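Local coordinates for protein (superoxide dismutase) (Aquifex pyrophilus, PDB 1COJ), which uses one iron ion per subunit to convert superoxide radicals into hydrogen peroxide and molecular oxygen, at residues P7-K12 / P26-H31. Numbering follows the deposited sequence.
Sequences PKDHLK and PHFEAH. With FE (Fe (III) ion), chain B.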
loop_
_atom_site.group_PDB
_atom_site.type_symbol
_atom_site.label_atom_id
_atom_site.label_comp_id
_atom_site.label_asym_id
_atom_site.label_seq_id
_atom_site.Cartn_x
_atom_site.Cartn_y
_atom_site.Cartn_z
ATOM N N PRO A 7 -10.445 25.392 -6.000
ATOM C CA PRO A 7 -9.735 25.677 -4.752
ATOM C C PRO A 7 -10.399 26.779 -3.932
ATOM O O PRO A 7 -11.100 27.637 -4.476
ATOM C CB PRO A 7 -8.339 26.075 -5.239
ATOM C CG PRO A 7 -8.600 26.667 -6.581
ATOM C CD PRO A 7 -9.607 25.715 -7.169
ATOM N N LYS A 8 -10.217 26.722 -2.619
ATOM C CA LYS A 8 -10.778 27.724 -1.730
ATOM C C LYS A 8 -9.650 28.642 -1.289
ATOM O O LYS A 8 -9.051 28.445 -0.230
ATOM C CB LYS A 8 -11.439 27.053 -0.528
ATOM C CG LYS A 8 -12.548 26.101 -0.925
ATOM C CD LYS A 8 -13.263 25.542 0.278
ATOM C CE LYS A 8 -14.357 24.593 -0.159
ATOM N NZ LYS A 8 -15.164 24.146 1.001
ATOM N N ASP A 9 -9.368 29.650 -2.112
ATOM C CA ASP A 9 -8.300 30.607 -1.837
ATOM C C ASP A 9 -8.405 31.305 -0.496
ATOM O O ASP A 9 -7.394 31.598 0.131
ATOM C CB ASP A 9 -8.203 31.648 -2.952
ATOM C CG ASP A 9 -7.593 31.086 -4.213
ATOM O OD1 ASP A 9 -6.360 30.895 -4.252
ATOM O OD2 ASP A 9 -8.349 30.822 -5.161
ATOM N N HIS A 10 -9.627 31.514 -0.019
ATOM C CA HIS A 10 -9.834 32.186 1.254
ATOM C C HIS A 10 -9.290 31.405 2.455
ATOM O O HIS A 10 -9.264 31.920 3.571
ATOM C CB HIS A 10 -11.321 32.493 1.461
ATOM C CG HIS A 10 -12.159 31.296 1.791
ATOM N ND1 HIS A 10 -12.830 30.557 0.844
ATOM C CD2 HIS A 10 -12.465 30.728 2.989
ATOM C CE1 HIS A 10 -13.510 29.594 1.430
ATOM N NE2 HIS A 10 -13.307 29.673 2.730
ATOM N N LEU A 11 -8.879 30.163 2.219
ATOM C CA LEU A 11 -8.343 29.296 3.267
ATOM C C LEU A 11 -6.831 29.430 3.458
ATOM O O LEU A 11 -6.280 28.889 4.415
ATOM C CB LEU A 11 -8.672 27.836 2.931
ATOM C CG LEU A 11 -9.743 27.072 3.712
ATOM C CD1 LEU A 11 -10.897 27.958 4.110
ATOM C CD2 LEU A 11 -10.214 25.893 2.876
ATOM N N LYS A 12 -6.160 30.122 2.540
ATOM C CA LYS A 12 -4.707 30.285 2.604
ATOM C C LYS A 12 -4.222 31.071 3.828
ATOM O O LYS A 12 -4.536 32.254 3.983
ATOM C CB LYS A 12 -4.203 30.958 1.329
ATOM C CG LYS A 12 -2.700 30.932 1.162
ATOM C CD LYS A 12 -2.324 31.595 -0.144
ATOM C CE LYS A 12 -0.828 31.597 -0.362
ATOM N NZ LYS A 12 -0.503 32.324 -1.614
ATOM N N PRO A 26 4.266 27.102 -1.777
ATOM C CA PRO A 26 4.202 25.910 -2.626
ATOM C C PRO A 26 3.187 24.877 -2.141
ATOM O O PRO A 26 2.564 24.186 -2.947
ATOM C CB PRO A 26 5.633 25.374 -2.572
ATOM C CG PRO A 26 6.092 25.770 -1.211
ATOM C CD PRO A 26 5.572 27.185 -1.096
ATOM N N HIS A 27 2.997 24.800 -0.831
ATOM C CA HIS A 27 2.062 23.838 -0.255
ATOM C C HIS A 27 0.635 24.115 -0.719
ATOM O O HIS A 27 -0.078 23.199 -1.143
ATOM C CB HIS A 27 2.138 23.866 1.275
ATOM C CG HIS A 27 1.597 22.635 1.934
ATOM N ND1 HIS A 27 1.485 22.473 3.299
ATOM C CD2 HIS A 27 1.134 21.477 1.390
ATOM C CE1 HIS A 27 0.973 21.256 3.534
ATOM N NE2 HIS A 27 0.742 20.612 2.405
ATOM N N PHE A 28 0.244 25.385 -0.681
ATOM C CA PHE A 28 -1.095 25.797 -1.079
ATOM C C PHE A 28 -1.263 25.940 -2.591
ATOM O O PHE A 28 -2.169 25.353 -3.182
ATOM C CB PHE A 28 -1.465 27.120 -0.398
ATOM C CG PHE A 28 -2.925 27.458 -0.486
ATOM C CD1 PHE A 28 -3.803 27.067 0.522
ATOM C CD2 PHE A 28 -3.428 28.153 -1.583
ATOM C CE1 PHE A 28 -5.167 27.361 0.441
ATOM C CE2 PHE A 28 -4.787 28.452 -1.675
ATOM C CZ PHE A 28 -5.660 28.055 -0.661
ATOM N N GLU A 29 -0.371 26.707 -3.209
ATOM C CA GLU A 29 -0.430 26.975 -4.639
ATOM C C GLU A 29 -0.083 25.825 -5.576
ATOM O O GLU A 29 -0.652 25.727 -6.660
ATOM C CB GLU A 29 0.434 28.193 -4.982
ATOM C CG GLU A 29 0.044 29.472 -4.251
ATOM C CD GLU A 29 -1.370 29.939 -4.563
ATOM O OE1 GLU A 29 -1.881 29.647 -5.668
ATOM O OE2 GLU A 29 -1.969 30.613 -3.701
ATOM N N ALA A 30 0.853 24.967 -5.187
ATOM C CA ALA A 30 1.239 23.862 -6.056
ATOM C C ALA A 30 0.608 22.524 -5.692
ATOM O O ALA A 30 -0.078 21.911 -6.512
ATOM C CB ALA A 30 2.757 23.732 -6.115
ATOM N N HIS A 31 0.842 22.075 -4.463
ATOM C CA HIS A 31 0.317 20.794 -4.007
ATOM C C HIS A 31 -1.190 20.739 -3.880
ATOM O O HIS A 31 -1.842 19.964 -4.574
ATOM C CB HIS A 31 0.985 20.393 -2.696
ATOM C CG HIS A 31 2.462 20.188 -2.825
ATOM N ND1 HIS A 31 2.996 19.164 -3.582
ATOM C CD2 HIS A 31 3.514 20.899 -2.360
ATOM C CE1 HIS A 31 4.317 19.256 -3.577
ATOM N NE2 HIS A 31 4.659 20.297 -2.846
HETATM FE FE FE B . 0.420 18.519 2.144
HETATM O O HOH W 1 0.106 16.543 2.140
#
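Lys12 and Phe28 meet with both CG atoms anti to their own backbone N (chi1 -169° and -166°). Beyond CG the lysine chain is fully extended, and its methylenes run over one face of the Phe28 ring. Lys12 CB sits 3.7 Å from the centroid of the Phe28 ring, 8° off the normal, a clean CH-pi contact. CG and CD then pass the ring on the way to Glu29. At the ring edge, near its plane, Lys8 O lies 3.4 Å from Phe28 CZ, and Asp9 OD1 comes to 3.9 Å from Phe28 CE2. Lys8 O also accepts a hydrogen bond from Leu11 N, at the start of the 3-10 segment 9-11. Lys8 and Asp9 thus border the edge of the ring, while Tyr32 meets the ring from the same helix.

Glu29 bends at chi2, and its OE2 receives Lys12 NZ at 3.1 Å. This salt bridge uses the anti side of the carboxylate, with NZ somewhat out of its plane. Lys12 NZ also pairs with Glu25. Asp9 OD1 and Glu29 OE2 are 4.4 Å apart, and Lys33 forms salt bridges with both side chains.

The contact joins the N-terminal loop to helix 21-47 of the alpha-hairpin domain. The residue before Phe28, His27, binds the iron through NE2 at 2.1 Å, together with His81, Asp163 and His167. With an alanine at Phe28, the Lys12 methylenes would probably lose the ring face they lie on, and a gap would open beside Lys8 and Asp9. Lys12 and Lys33, placed among acidic groups, probably offset the Asp9-Glu29 repulsion. Charge pairing and ring packing together probably hold the loop against helix 21-47.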